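Local coordinates for transcriptional regulator, LRP/AsnC family (Neisseria meningitidis, PDB 2P5V), which probably binds specific DNA sequences and regulates transcription, at residues Lys14-Leu19 with Lys46-Ala51; Ile74-Arg79 with Glu86-Ser91; Asn120-Phe125 with Ala139-Val144. All coordinates share one frame; numbering follows the deposited sequence.

In the fold
The three contacts lie in two domains: interaction 1 in one, interactions 2 and 3 in the other. Interaction 1 comes first along the chain and joins helices 10-21 and 38-50 of the winged helix-turn-helix domain. Interactions 2 and 3 follow in series in the Lrp/AsnC ligand-binding domain. They lie on the other side of the chain's centre, 34 and 37 Å from interaction 1 between centres. Their own centres are 15 Å apart. Each packs a helix, 84-94 or 119-130, on one of two neighbouring antiparallel strands, 70-78 and 136-150. They also touch directly, as Ile74 packs on Phe122 and Ser141. The probable DNA-binding domain and the ligand-binding domain thus pack separately here.

Interaction 1 (Lys14-Leu19 with Lys46-Ala51); sequences KILQVL and KQLEDA
Leu48 of helix 38-50 packs against Ile15 and Leu16 of helix 10-21 in the core of the winged helix-turn-helix domain. Between 14-19 and 46-51 the nearest CA atoms are those of Leu16 and Leu48, 8.6 Å apart.

All the contact between the segments is apolar. Leu48 points toward helix 10-21 and reaches it with both methyl groups. Its CD1 meets two neighbouring residues at once, while its CD2 lies 4.2 Å from Leu16 CD1. Ile15 brings only its short branch. Its CG2 is anti to the backbone N, and the longer CG1 arm lies beside that N (chi1 -74°). Leu16 leaves its helix more to the side, and the two ends of its fork turn to Leu48.

The same residues join other parts of the domain. Leu48 also touches Leu8 and Ile53, and Leu16 touches Val54 at the start of strand 54-61. Leu16 further packs on Leu61 of the second subunit, so this core borders a subunit interface.

The three side chains are buried. Leu48 CD1 sits 4.0 Å from Ile15 CG2 and 3.8 Å from Leu16 CD2.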
ATOM      1  N   LYS G  14       0.453 -38.731 -23.550  1.00 43.20           N
ATOM      2  CA  LYS G  14       0.969 -38.382 -24.876  1.00 46.56           C
ATOM      3  C   LYS G  14      -0.105 -37.777 -25.783  1.00 44.95           C
ATOM      4  O   LYS G  14       0.138 -36.775 -26.452  1.00 45.66           O
ATOM      5  CB  LYS G  14       1.574 -39.621 -25.546  1.00 50.83           C
ATOM      6  CG  LYS G  14       2.199 -39.380 -26.921  1.00 57.77           C
ATOM      7  CD  LYS G  14       3.442 -38.507 -26.836  1.00 61.96           C
ATOM      8  CE  LYS G  14       4.238 -38.544 -28.136  1.00 66.69           C
ATOM      9  NZ  LYS G  14       5.673 -38.203 -27.927  1.00 68.52           N
ATOM     10  N   ILE G  15      -1.285 -38.396 -25.797  1.00 45.71           N
ATOM     11  CA  ILE G  15      -2.426 -37.908 -26.584  1.00 44.83           C
ATOM     12  C   ILE G  15      -2.859 -36.495 -26.168  1.00 40.79           C
ATOM     13  O   ILE G  15      -3.172 -35.657 -27.015  1.00 38.64           O
ATOM     14  CB  ILE G  15      -3.644 -38.861 -26.459  1.00 43.13           C
ATOM     15  CG1 ILE G  15      -3.415 -40.135 -27.271  1.00 45.14           C
ATOM     16  CG2 ILE G  15      -4.914 -38.178 -26.932  1.00 36.97           C
ATOM     17  CD1 ILE G  15      -4.508 -41.180 -27.094  1.00 40.65           C
ATOM     18  N   LEU G  16      -2.893 -36.247 -24.862  1.00 42.31           N
ATOM     19  CA  LEU G  16      -3.274 -34.930 -24.339  1.00 42.27           C
ATOM     20  C   LEU G  16      -2.224 -33.869 -24.662  1.00 40.44           C
ATOM     21  O   LEU G  16      -2.559 -32.736 -25.001  1.00 44.97           O
ATOM     22  CB  LEU G  16      -3.522 -34.997 -22.832  1.00 42.90           C
ATOM     23  CG  LEU G  16      -4.715 -35.859 -22.408  1.00 42.85           C
ATOM     24  CD1 LEU G  16      -4.593 -36.240 -20.944  1.00 39.06           C
ATOM     25  CD2 LEU G  16      -6.040 -35.156 -22.674  1.00 40.32           C
ATOM     26  N   GLN G  17      -0.954 -34.236 -24.566  1.00 43.92           N
ATOM     27  CA  GLN G  17       0.122 -33.325 -24.934  1.00 42.96           C
ATOM     28  C   GLN G  17       0.042 -32.958 -26.411  1.00 44.07           C
ATOM     29  O   GLN G  17       0.190 -31.789 -26.771  1.00 45.72           O
ATOM     30  CB  GLN G  17       1.481 -33.946 -24.631  1.00 46.45           C
ATOM     31  CG  GLN G  17       1.762 -34.131 -23.143  1.00 49.09           C
ATOM     32  CD  GLN G  17       3.019 -34.944 -22.887  1.00 41.87           C
ATOM     33  OE1 GLN G  17       3.621 -35.491 -23.810  1.00 48.50           O
ATOM     34  NE2 GLN G  17       3.420 -35.025 -21.627  1.00 37.81           N
ATOM     35  N   VAL G  18      -0.195 -33.959 -27.259  1.00 44.05           N
ATOM     36  CA  VAL G  18      -0.281 -33.737 -28.702  1.00 42.24           C
ATOM     37  C   VAL G  18      -1.432 -32.791 -29.037  1.00 42.30           C
ATOM     38  O   VAL G  18      -1.250 -31.820 -29.772  1.00 37.04           O
ATOM     39  CB  VAL G  18      -0.471 -35.063 -29.483  1.00 46.25           C
ATOM     40  CG1 VAL G  18      -0.961 -34.796 -30.903  1.00 39.86           C
ATOM     41  CG2 VAL G  18       0.826 -35.863 -29.508  1.00 44.41           C
ATOM     42  N   LEU G  19      -2.609 -33.084 -28.498  1.00 39.22           N
ATOM     43  CA  LEU G  19      -3.812 -32.305 -28.802  1.00 45.40           C
ATOM     44  C   LEU G  19      -3.785 -30.879 -28.231  1.00 48.59           C
ATOM     45  O   LEU G  19      -4.392 -29.969 -28.807  1.00 46.92           O
ATOM     46  CB  LEU G  19      -5.061 -33.036 -28.296  1.00 46.07           C
ATOM     47  CG  LEU G  19      -5.463 -34.294 -29.064  1.00 48.15           C
ATOM     48  CD1 LEU G  19      -6.593 -35.002 -28.325  1.00 42.00           C
ATOM     49  CD2 LEU G  19      -5.863 -33.962 -30.504  1.00 45.34           C
ATOM     50  N   LYS G  46     -12.055 -40.596 -26.806  1.00 49.67           N
ATOM     51  CA  LYS G  46     -13.457 -40.547 -26.385  1.00 49.53           C
ATOM     52  C   LYS G  46     -13.597 -40.587 -24.861  1.00 46.03           C
ATOM     53  O   LYS G  46     -14.391 -39.844 -24.292  1.00 42.52           O
ATOM     54  CB  LYS G  46     -14.230 -41.726 -26.985  1.00 55.37           C
ATOM     55  CG  LYS G  46     -15.714 -41.458 -27.172  1.00 65.16           C
ATOM     56  CD  LYS G  46     -16.016 -40.863 -28.547  1.00 69.77           C
ATOM     57  CE  LYS G  46     -15.944 -41.920 -29.646  1.00 72.78           C
ATOM     58  NZ  LYS G  46     -16.577 -41.456 -30.908  1.00 75.88           N
ATOM     59  N   GLN G  47     -12.834 -41.468 -24.214  1.00 42.42           N
ATOM     60  CA  GLN G  47     -12.825 -41.575 -22.752  1.00 45.95           C
ATOM     61  C   GLN G  47     -12.369 -40.262 -22.112  1.00 45.25           C
ATOM     62  O   GLN G  47     -12.939 -39.809 -21.115  1.00 43.73           O
ATOM     63  CB  GLN G  47     -11.911 -42.724 -22.295  1.00 45.83           C
ATOM     64  CG  GLN G  47     -12.434 -44.127 -22.648  1.00 54.24           C
ATOM     65  CD  GLN G  47     -11.346 -45.207 -22.670  1.00 56.87           C
ATOM     66  OE1 GLN G  47     -10.160 -44.927 -22.477  1.00 70.34           O
ATOM     67  NE2 GLN G  47     -11.755 -46.449 -22.915  1.00 58.25           N
ATOM     68  N   LEU G  48     -11.346 -39.653 -22.703  1.00 46.19           N
ATOM     69  CA  LEU G  48     -10.807 -38.381 -22.225  1.00 43.27           C
ATOM     70  C   LEU G  48     -11.816 -37.236 -22.326  1.00 45.16           C
ATOM     71  O   LEU G  48     -11.892 -36.403 -21.425  1.00 43.54           O
ATOM     72  CB  LEU G  48      -9.533 -38.012 -22.995  1.00 39.74           C
ATOM     73  CG  LEU G  48      -8.341 -38.934 -22.766  1.00 33.55           C
ATOM     74  CD1 LEU G  48      -7.230 -38.640 -23.755  1.00 34.16           C
ATOM     75  CD2 LEU G  48      -7.852 -38.780 -21.342  1.00 44.01           C
ATOM     76  N   GLU G  49     -12.580 -37.198 -23.418  1.00 46.47           N
ATOM     77  CA  GLU G  49     -13.620 -36.178 -23.602  1.00 51.17           C
ATOM     78  C   GLU G  49     -14.821 -36.433 -22.693  1.00 49.89           C
ATOM     79  O   GLU G  49     -15.349 -35.505 -22.086  1.00 48.84           O
ATOM     80  CB  GLU G  49     -14.085 -36.125 -25.059  1.00 50.37           C
ATOM     81  CG  GLU G  49     -13.107 -35.437 -26.003  1.00 53.31           C
ATOM     82  CD  GLU G  49     -13.416 -35.715 -27.468  1.00 55.28           C
ATOM     83  OE1 GLU G  49     -14.536 -36.183 -27.773  1.00 67.28           O
ATOM     84  OE2 GLU G  49     -12.533 -35.474 -28.318  1.00 48.02           O
ATOM     85  N   ASP G  50     -15.247 -37.691 -22.609  1.00 47.61           N
ATOM     86  CA  ASP G  50     -16.351 -38.073 -21.731  1.00 50.51           C
ATOM     87  C   ASP G  50     -15.998 -37.868 -20.255  1.00 49.44           C
ATOM     88  O   ASP G  50     -16.862 -37.521 -19.451  1.00 49.02           O
ATOM     89  CB  ASP G  50     -16.756 -39.536 -21.970  1.00 52.62           C
ATOM     90  CG  ASP G  50     -17.255 -39.786 -23.388  1.00 55.55           C
ATOM     91  OD1 ASP G  50     -17.578 -38.807 -24.103  1.00 57.23           O
ATOM     92  OD2 ASP G  50     -17.314 -40.970 -23.789  1.00 56.73           O
ATOM     93  N   ALA G  51     -14.729 -38.081 -19.907  1.00 49.18           N
ATOM     94  CA  ALA G  51     -14.239 -37.860 -18.543  1.00 43.87           C
ATOM     95  C   ALA G  51     -14.181 -36.379 -18.161  1.00 47.57           C
ATOM     96  O   ALA G  51     -14.069 -36.047 -16.980  1.00 50.63           O
ATOM     97  CB  ALA G  51     -12.866 -38.477 -18.378  1.00 44.13           C
TER

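Interaction 2 (Ile74-Arg79 with Glu86-Ser91); sequences IRVSIR and EDFAAS
Phe88 of helix 84-94 lies against Val76 and Ile78 of strand 70-78. This is helix-on-sheet packing in the Lrp/AsnC ligand-binding domain, whose fold is of the dimeric alpha/beta barrel type. The backbones of the two segments are nearest at Ile78 and Phe88, with CA atoms 8.2 Å apart.

The contact between the segments is apolar. Phe88 points toward the strand with CG anti to the backbone N (chi1 176°), which carries the ring out from the helix. Val76 meets it from the opposite direction. Val76 CG1 is 3.9 Å from Phe88 CZ, and Val76 CG2 is 4.2 Å from the same atom. Ile78 touches the other end of the side chain, at its root. Ile78 CD1 is 3.7 Å from Phe88 CB and 3.8 Å from Phe88 CG. Both aliphatic groups approach the ring obliquely. The CG1 arm of Ile78 folds at chi2 (66°), which brings its CD1 methyl to the root of Phe88.

A polar bond lies beside this core. The backbone N of Ile78 is hydrogen-bonded to Asp109 OD2, and Asp109 binds calcium together with Glu107. This bond probably helps to hold the Asp109 carboxylate in place.

Strand 70-78 runs between strands 110-116 and 136-150 in the sheet. Phe88 also meets the ring of Tyr110 and touches Leu112 on the first of these, Val136 on the second, and Leu130 of helix 119-130.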
ATOM      1  N   ILE G  74      -7.146  -6.188 -15.042  1.00 50.48           N
ATOM      2  CA  ILE G  74      -7.960  -5.262 -14.247  1.00 44.41           C
ATOM      3  C   ILE G  74      -8.243  -5.860 -12.876  1.00 44.75           C
ATOM      4  O   ILE G  74      -8.727  -6.986 -12.762  1.00 43.08           O
ATOM      5  CB  ILE G  74      -9.290  -4.913 -14.939  1.00 46.21           C
ATOM      6  CG1 ILE G  74      -9.040  -4.469 -16.387  1.00 45.81           C
ATOM      7  CG2 ILE G  74     -10.030  -3.826 -14.161  1.00 39.10           C
ATOM      8  CD1 ILE G  74     -10.292  -4.390 -17.249  1.00 50.25           C
ATOM      9  N   ARG G  75      -7.895  -5.098 -11.840  1.00 43.36           N
ATOM     10  CA  ARG G  75      -8.135  -5.481 -10.463  1.00 45.65           C
ATOM     11  C   ARG G  75      -9.399  -4.788  -9.956  1.00 42.06           C
ATOM     12  O   ARG G  75      -9.433  -3.558  -9.812  1.00 40.17           O
ATOM     13  CB  ARG G  75      -6.953  -5.074  -9.597  1.00 40.70           C
ATOM     14  CG  ARG G  75      -5.609  -5.690  -9.966  1.00 48.90           C
ATOM     15  CD  ARG G  75      -4.587  -5.265  -8.918  1.00 58.90           C
ATOM     16  NE  ARG G  75      -3.195  -5.589  -9.215  1.00 74.59           N
ATOM     17  CZ  ARG G  75      -2.166  -5.304  -8.400  1.00 92.89           C
ATOM     18  NH1 ARG G  75      -2.368  -4.712  -7.221  1.00 92.13           N
ATOM     19  NH2 ARG G  75      -0.917  -5.613  -8.752  1.00 87.29           N
ATOM     20  N   VAL G  76     -10.426  -5.590  -9.677  1.00 48.53           N
ATOM     21  CA  VAL G  76     -11.741  -5.088  -9.281  1.00 46.98           C
ATOM     22  C   VAL G  76     -12.041  -5.378  -7.812  1.00 46.27           C
ATOM     23  O   VAL G  76     -11.820  -6.495  -7.315  1.00 43.54           O
ATOM     24  CB  VAL G  76     -12.877  -5.682 -10.178  1.00 47.42           C
ATOM     25  CG1 VAL G  76     -14.249  -5.107  -9.786  1.00 44.02           C
ATOM     26  CG2 VAL G  76     -12.583  -5.396 -11.647  1.00 42.05           C
ATOM     27  N   SER G  77     -12.534  -4.345  -7.136  1.00 39.47           N
ATOM     28  CA  SER G  77     -12.992  -4.434  -5.772  1.00 44.86           C
ATOM     29  C   SER G  77     -14.488  -4.451  -5.852  1.00 43.97           C
ATOM     30  O   SER G  77     -15.115  -3.559  -6.438  1.00 39.17           O
ATOM     31  CB  SER G  77     -12.540  -3.230  -4.928  1.00 42.53           C
ATOM     32  OG  SER G  77     -11.138  -3.079  -4.983  1.00 63.68           O
ATOM     33  N   ILE G  78     -15.051  -5.477  -5.249  1.00 42.05           N
ATOM     34  CA  ILE G  78     -16.466  -5.686  -5.250  1.00 44.02           C
ATOM     35  C   ILE G  78     -17.069  -4.839  -4.130  1.00 46.36           C
ATOM     36  O   ILE G  78     -16.410  -4.549  -3.126  1.00 46.82           O
ATOM     37  CB  ILE G  78     -16.766  -7.205  -5.082  1.00 44.61           C
ATOM     38  CG1 ILE G  78     -18.073  -7.586  -5.781  1.00 49.13           C
ATOM     39  CG2 ILE G  78     -16.731  -7.626  -3.600  1.00 45.39           C
ATOM     40  CD1 ILE G  78     -18.007  -7.433  -7.279  1.00 44.42           C
ATOM     41  N   ARG G  79     -18.310  -4.413  -4.316  1.00 46.97           N
ATOM     42  CA  ARG G  79     -19.033  -3.741  -3.247  1.00 48.11           C
ATOM     43  C   ARG G  79     -19.625  -4.779  -2.311  1.00 45.11           C
ATOM     44  O   ARG G  79     -20.101  -5.821  -2.754  1.00 51.34           O
ATOM     45  CB  ARG G  79     -20.127  -2.850  -3.821  1.00 52.29           C
ATOM     46  CG  ARG G  79     -21.321  -2.601  -2.904  1.00 60.95           C
ATOM     47  CD  ARG G  79     -22.415  -1.802  -3.603  1.00 66.47           C
ATOM     48  NE  ARG G  79     -22.085  -0.382  -3.634  1.00 70.21           N
ATOM     49  CZ  ARG G  79     -21.307   0.208  -4.538  1.00 73.34           C
ATOM     50  NH1 ARG G  79     -20.754  -0.476  -5.537  1.00 72.86           N
ATOM     51  NH2 ARG G  79     -21.080   1.507  -4.438  1.00 79.06           N
ATOM     52  N   GLU G  86     -22.505 -12.164  -7.233  1.00 51.12           N
ATOM     53  CA  GLU G  86     -23.313 -12.880  -8.203  1.00 55.62           C
ATOM     54  C   GLU G  86     -23.637 -12.024  -9.430  1.00 49.06           C
ATOM     55  O   GLU G  86     -23.451 -12.467 -10.559  1.00 51.83           O
ATOM     56  CB  GLU G  86     -24.602 -13.343  -7.525  1.00 58.91           C
ATOM     57  CG  GLU G  86     -25.399 -14.364  -8.306  1.00 69.12           C
ATOM     58  CD  GLU G  86     -26.603 -14.863  -7.532  1.00 67.38           C
ATOM     59  OE1 GLU G  86     -26.535 -14.935  -6.283  1.00 73.64           O
ATOM     60  OE2 GLU G  86     -27.619 -15.187  -8.178  1.00 76.98           O
ATOM     61  N   ASP G  87     -24.112 -10.802  -9.201  1.00 45.58           N
ATOM     62  CA  ASP G  87     -24.467  -9.878 -10.290  1.00 45.25           C
ATOM     63  C   ASP G  87     -23.279  -9.498 -11.159  1.00 43.39           C
ATOM     64  O   ASP G  87     -23.425  -9.284 -12.368  1.00 41.88           O
ATOM     65  CB  ASP G  87     -25.088  -8.592  -9.732  1.00 40.20           C
ATOM     66  CG  ASP G  87     -26.456  -8.817  -9.128  1.00 42.42           C
ATOM     67  OD1 ASP G  87     -27.092  -9.866  -9.391  1.00 42.14           O
ATOM     68  OD2 ASP G  87     -26.898  -7.927  -8.375  1.00 61.92           O
ATOM     69  N   PHE G  88     -22.113  -9.388 -10.535  1.00 47.17           N
ATOM     70  CA  PHE G  88     -20.901  -8.996 -11.239  1.00 45.87           C
ATOM     71  C   PHE G  88     -20.395 -10.143 -12.105  1.00 47.86           C
ATOM     72  O   PHE G  88     -20.031  -9.942 -13.266  1.00 45.86           O
ATOM     73  CB  PHE G  88     -19.814  -8.550 -10.249  1.00 47.96           C
ATOM     74  CG  PHE G  88     -18.500  -8.233 -10.911  1.00 43.17           C
ATOM     75  CD1 PHE G  88     -18.375  -7.110 -11.719  1.00 46.09           C
ATOM     76  CD2 PHE G  88     -17.403  -9.071 -10.756  1.00 48.19           C
ATOM     77  CE1 PHE G  88     -17.175  -6.811 -12.350  1.00 49.11           C
ATOM     78  CE2 PHE G  88     -16.193  -8.781 -11.388  1.00 55.02           C
ATOM     79  CZ  PHE G  88     -16.087  -7.644 -12.190  1.00 47.14           C
ATOM     80  N   ALA G  89     -20.370 -11.348 -11.538  1.00 47.12           N
ATOM     81  CA  ALA G  89     -20.011 -12.531 -12.298  1.00 47.10           C
ATOM     82  C   ALA G  89     -20.916 -12.676 -13.532  1.00 46.22           C
ATOM     83  O   ALA G  89     -20.441 -13.004 -14.622  1.00 47.88           O
ATOM     84  CB  ALA G  89     -20.086 -13.778 -11.418  1.00 43.71           C
ATOM     85  N   ALA G  90     -22.210 -12.409 -13.362  1.00 43.50           N
ATOM     86  CA  ALA G  90     -23.179 -12.525 -14.455  1.00 43.52           C
ATOM     87  C   ALA G  90     -22.879 -11.568 -15.614  1.00 43.74           C
ATOM     88  O   ALA G  90     -22.960 -11.947 -16.793  1.00 41.91           O
ATOM     89  CB  ALA G  90     -24.588 -12.286 -13.929  1.00 49.45           C
ATOM     90  N   SER G  91     -22.553 -10.324 -15.275  1.00 42.26           N
ATOM     91  CA  SER G  91     -22.227  -9.303 -16.275  1.00 44.14           C
ATOM     92  C   SER G  91     -20.887  -9.580 -16.947  1.00 45.65           C
ATOM     93  O   SER G  91     -20.750  -9.396 -18.148  1.00 54.08           O
ATOM     94  CB  SER G  91     -22.187  -7.921 -15.626  1.00 42.62           C
ATOM     95  OG  SER G  91     -23.406  -7.645 -14.959  1.00 45.55           O
TER

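Interaction 3 (Asn120-Phe125 with Ala139-Val144); sequences NAFSHF and AQSSFV
Between 120-125 and 139-144 the nearest CA atoms, those of Phe122 and Ser141, are 10.1 Å apart, a gap that side chains bridge. Phe122 reaches toward the strand, and Ser141 and Phe143 reach toward the helix. Gln140 and Ser142 alternate with them and point away, as expected in an extended strand.

Phe122 and Phe143 form a T-shaped (edge-to-face) pair. The edge of Phe143 is turned to one face of Phe122, with the planes at 83° and the centroids 4.9 Å apart. Phe143 CE1 stands over the centre of the Phe122 ring, 3.7 Å above its plane. The nearest pair is Phe122 CE2 and Phe143 CZ, at 3.5 Å. A chi1 of 179° swings the Phe122 ring off the helix backbone and across the gap.

Ser141 meets the same ring at its edge. Its OG lies near the ring plane, 3.3 Å from Phe122 CZ, and its CB is 3.6 Å from that atom.

Within the helix, His124 ND1 donates to Asn120 O at 3.2 Å. The backbone N of His124 reaches this oxygen from the opposite face of the carbonyl plane. Asn120 can also bind calcium, though none is bound to it in this chain.

Around the pair, Phe116 meets Phe122 edge-to-face, and Leu70 touches both rings of the pair. Thr105 of the third subunit also packs on both.

The contact is therefore mainly aromatic and buried, with the Phe143 edge directed at the pi face of Phe122. The slightly positive C-H edge of Phe122 probably suits the Ser141 oxygen.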
ATOM      1  N   ASN G 120      -8.423   4.440 -25.692  1.00 44.10           N
ATOM      2  CA  ASN G 120      -9.755   5.040 -25.840  1.00 40.70           C
ATOM      3  C   ASN G 120     -10.875   4.040 -25.640  1.00 43.27           C
ATOM      4  O   ASN G 120     -11.872   4.336 -24.981  1.00 41.07           O
ATOM      5  CB  ASN G 120      -9.941   5.633 -27.236  1.00 45.88           C
ATOM      6  CG  ASN G 120      -9.473   7.042 -27.330  1.00 52.92           C
ATOM      7  OD1 ASN G 120      -9.275   7.703 -26.316  1.00 68.00           O
ATOM      8  ND2 ASN G 120      -9.307   7.534 -28.556  1.00 58.27           N
ATOM      9  N   ALA G 121     -10.736   2.881 -26.278  1.00 45.67           N
ATOM     10  CA  ALA G 121     -11.702   1.805 -26.116  1.00 44.70           C
ATOM     11  C   ALA G 121     -11.647   1.270 -24.684  1.00 43.57           C
ATOM     12  O   ALA G 121     -12.682   0.956 -24.092  1.00 46.15           O
ATOM     13  CB  ALA G 121     -11.450   0.707 -27.125  1.00 45.73           C
ATOM     14  N   PHE G 122     -10.451   1.192 -24.112  1.00 43.63           N
ATOM     15  CA  PHE G 122     -10.328   0.750 -22.721  1.00 45.17           C
ATOM     16  C   PHE G 122     -11.098   1.712 -21.812  1.00 44.61           C
ATOM     17  O   PHE G 122     -11.884   1.306 -20.953  1.00 46.67           O
ATOM     18  CB  PHE G 122      -8.869   0.655 -22.276  1.00 44.17           C
ATOM     19  CG  PHE G 122      -8.726   0.232 -20.851  1.00 45.99           C
ATOM     20  CD1 PHE G 122      -8.966  -1.081 -20.492  1.00 49.03           C
ATOM     21  CD2 PHE G 122      -8.423   1.151 -19.859  1.00 41.65           C
ATOM     22  CE1 PHE G 122      -8.883  -1.478 -19.169  1.00 48.70           C
ATOM     23  CE2 PHE G 122      -8.341   0.759 -18.543  1.00 41.45           C
ATOM     24  CZ  PHE G 122      -8.574  -0.551 -18.198  1.00 43.86           C
ATOM     25  N   SER G 123     -10.869   2.994 -22.044  1.00 41.69           N
ATOM     26  CA  SER G 123     -11.510   4.044 -21.303  1.00 40.15           C
ATOM     27  C   SER G 123     -13.043   3.990 -21.378  1.00 43.20           C
ATOM     28  O   SER G 123     -13.710   4.169 -20.367  1.00 38.30           O
ATOM     29  CB  SER G 123     -11.013   5.386 -21.809  1.00 39.60           C
ATOM     30  OG  SER G 123     -11.742   6.420 -21.190  1.00 47.64           O
ATOM     31  N   HIS G 124     -13.589   3.755 -22.566  1.00 45.06           N
ATOM     32  CA  HIS G 124     -15.044   3.640 -22.725  1.00 51.30           C
ATOM     33  C   HIS G 124     -15.592   2.460 -21.936  1.00 46.58           C
ATOM     34  O   HIS G 124     -16.613   2.579 -21.256  1.00 39.77           O
ATOM     35  CB  HIS G 124     -15.439   3.500 -24.198  1.00 48.28           C
ATOM     36  CG  HIS G 124     -15.712   4.804 -24.872  1.00 60.28           C
ATOM     37  ND1 HIS G 124     -14.750   5.496 -25.579  1.00 68.88           N
ATOM     38  CD2 HIS G 124     -16.837   5.552 -24.940  1.00 65.05           C
ATOM     39  CE1 HIS G 124     -15.275   6.608 -26.061  1.00 66.37           C
ATOM     40  NE2 HIS G 124     -16.540   6.667 -25.686  1.00 70.90           N
ATOM     41  N   PHE G 125     -14.923   1.318 -22.047  1.00 39.95           N
ATOM     42  CA  PHE G 125     -15.317   0.134 -21.288  1.00 45.26           C
ATOM     43  C   PHE G 125     -15.325   0.410 -19.786  1.00 47.21           C
ATOM     44  O   PHE G 125     -16.347   0.271 -19.124  1.00 49.46           O
ATOM     45  CB  PHE G 125     -14.383  -1.035 -21.589  1.00 46.22           C
ATOM     46  CG  PHE G 125     -14.632  -2.228 -20.730  1.00 49.55           C
ATOM     47  CD1 PHE G 125     -15.824  -2.927 -20.837  1.00 49.18           C
ATOM     48  CD2 PHE G 125     -13.701  -2.636 -19.789  1.00 47.49           C
ATOM     49  CE1 PHE G 125     -16.078  -4.022 -20.040  1.00 47.86           C
ATOM     50  CE2 PHE G 125     -13.950  -3.743 -18.983  1.00 54.54           C
ATOM     51  CZ  PHE G 125     -15.136  -4.433 -19.110  1.00 56.97           C
ATOM     52  N   ALA G 139     -11.913  -0.131  -9.471  1.00 43.31           N
ATOM     53  CA  ALA G 139     -11.071  -0.903 -10.377  1.00 49.37           C
ATOM     54  C   ALA G 139      -9.757  -0.171 -10.622  1.00 46.03           C
ATOM     55  O   ALA G 139      -9.698   1.044 -10.582  1.00 39.35           O
ATOM     56  CB  ALA G 139     -11.787  -1.165 -11.692  1.00 44.86           C
ATOM     57  N   GLN G 140      -8.690  -0.927 -10.834  1.00 46.00           N
ATOM     58  CA  GLN G 140      -7.406  -0.344 -11.203  1.00 47.26           C
ATOM     59  C   GLN G 140      -6.693  -1.347 -12.080  1.00 43.34           C
ATOM     60  O   GLN G 140      -6.796  -2.544 -11.844  1.00 38.36           O
ATOM     61  CB  GLN G 140      -6.573  -0.004  -9.969  1.00 48.59           C
ATOM     62  CG  GLN G 140      -6.259  -1.180  -9.066  1.00 51.25           C
ATOM     63  CD  GLN G 140      -5.387  -0.776  -7.906  1.00 54.72           C
ATOM     64  OE1 GLN G 140      -5.875  -0.328  -6.867  1.00 52.23           O
ATOM     65  NE2 GLN G 140      -4.089  -0.925  -8.078  1.00 50.81           N
ATOM     66  N   SER G 141      -5.964  -0.850 -13.070  1.00 41.43           N
ATOM     67  CA  SER G 141      -5.540  -1.661 -14.183  1.00 45.71           C
ATOM     68  C   SER G 141      -4.075  -1.489 -14.518  1.00 49.02           C
ATOM     69  O   SER G 141      -3.501  -0.400 -14.356  1.00 46.25           O
ATOM     70  CB  SER G 141      -6.366  -1.316 -15.417  1.00 46.11           C
ATOM     71  OG  SER G 141      -7.740  -1.529 -15.164  1.00 47.39           O
ATOM     72  N   SER G 142      -3.494  -2.592 -14.981  1.00 42.69           N
ATOM     73  CA  SER G 142      -2.152  -2.627 -15.542  1.00 47.97           C
ATOM     74  C   SER G 142      -2.250  -3.201 -16.938  1.00 47.55           C
ATOM     75  O   SER G 142      -3.241  -3.845 -17.291  1.00 47.51           O
ATOM     76  CB  SER G 142      -1.243  -3.498 -14.701  1.00 47.75           C
ATOM     77  OG  SER G 142      -1.127  -2.981 -13.388  1.00 61.94           O
ATOM     78  N   PHE G 143      -1.209  -2.974 -17.729  1.00 44.33           N
ATOM     79  CA  PHE G 143      -1.238  -3.329 -19.125  1.00 45.72           C
ATOM     80  C   PHE G 143       0.055  -4.018 -19.512  1.00 42.46           C
ATOM     81  O   PHE G 143       1.115  -3.742 -18.956  1.00 46.92           O
ATOM     82  CB  PHE G 143      -1.458  -2.073 -19.984  1.00 45.53           C
ATOM     83  CG  PHE G 143      -2.668  -1.270 -19.585  1.00 47.26           C
ATOM     84  CD1 PHE G 143      -3.923  -1.553 -20.121  1.00 48.41           C
ATOM     85  CD2 PHE G 143      -2.556  -0.243 -18.659  1.00 49.40           C
ATOM     86  CE1 PHE G 143      -5.046  -0.825 -19.739  1.00 49.68           C
ATOM     87  CE2 PHE G 143      -3.670   0.479 -18.257  1.00 36.94           C
ATOM     88  CZ  PHE G 143      -4.921   0.196 -18.811  1.00 47.77           C
ATOM     89  N   VAL G 144      -0.037  -4.902 -20.490  1.00 47.37           N
ATOM     90  CA  VAL G 144       1.114  -5.682 -20.904  1.00 45.46           C
ATOM     91  C   VAL G 144       2.093  -4.829 -21.706  1.00 42.42           C
ATOM     92  O   VAL G 144       1.735  -4.262 -22.748  1.00 47.79           O
ATOM     93  CB  VAL G 144       0.700  -6.889 -21.735  1.00 46.56           C
ATOM     94  CG1 VAL G 144       1.955  -7.729 -22.113  1.00 45.25           C
ATOM     95  CG2 VAL G 144      -0.313  -7.700 -20.964  1.00 39.61           C
TER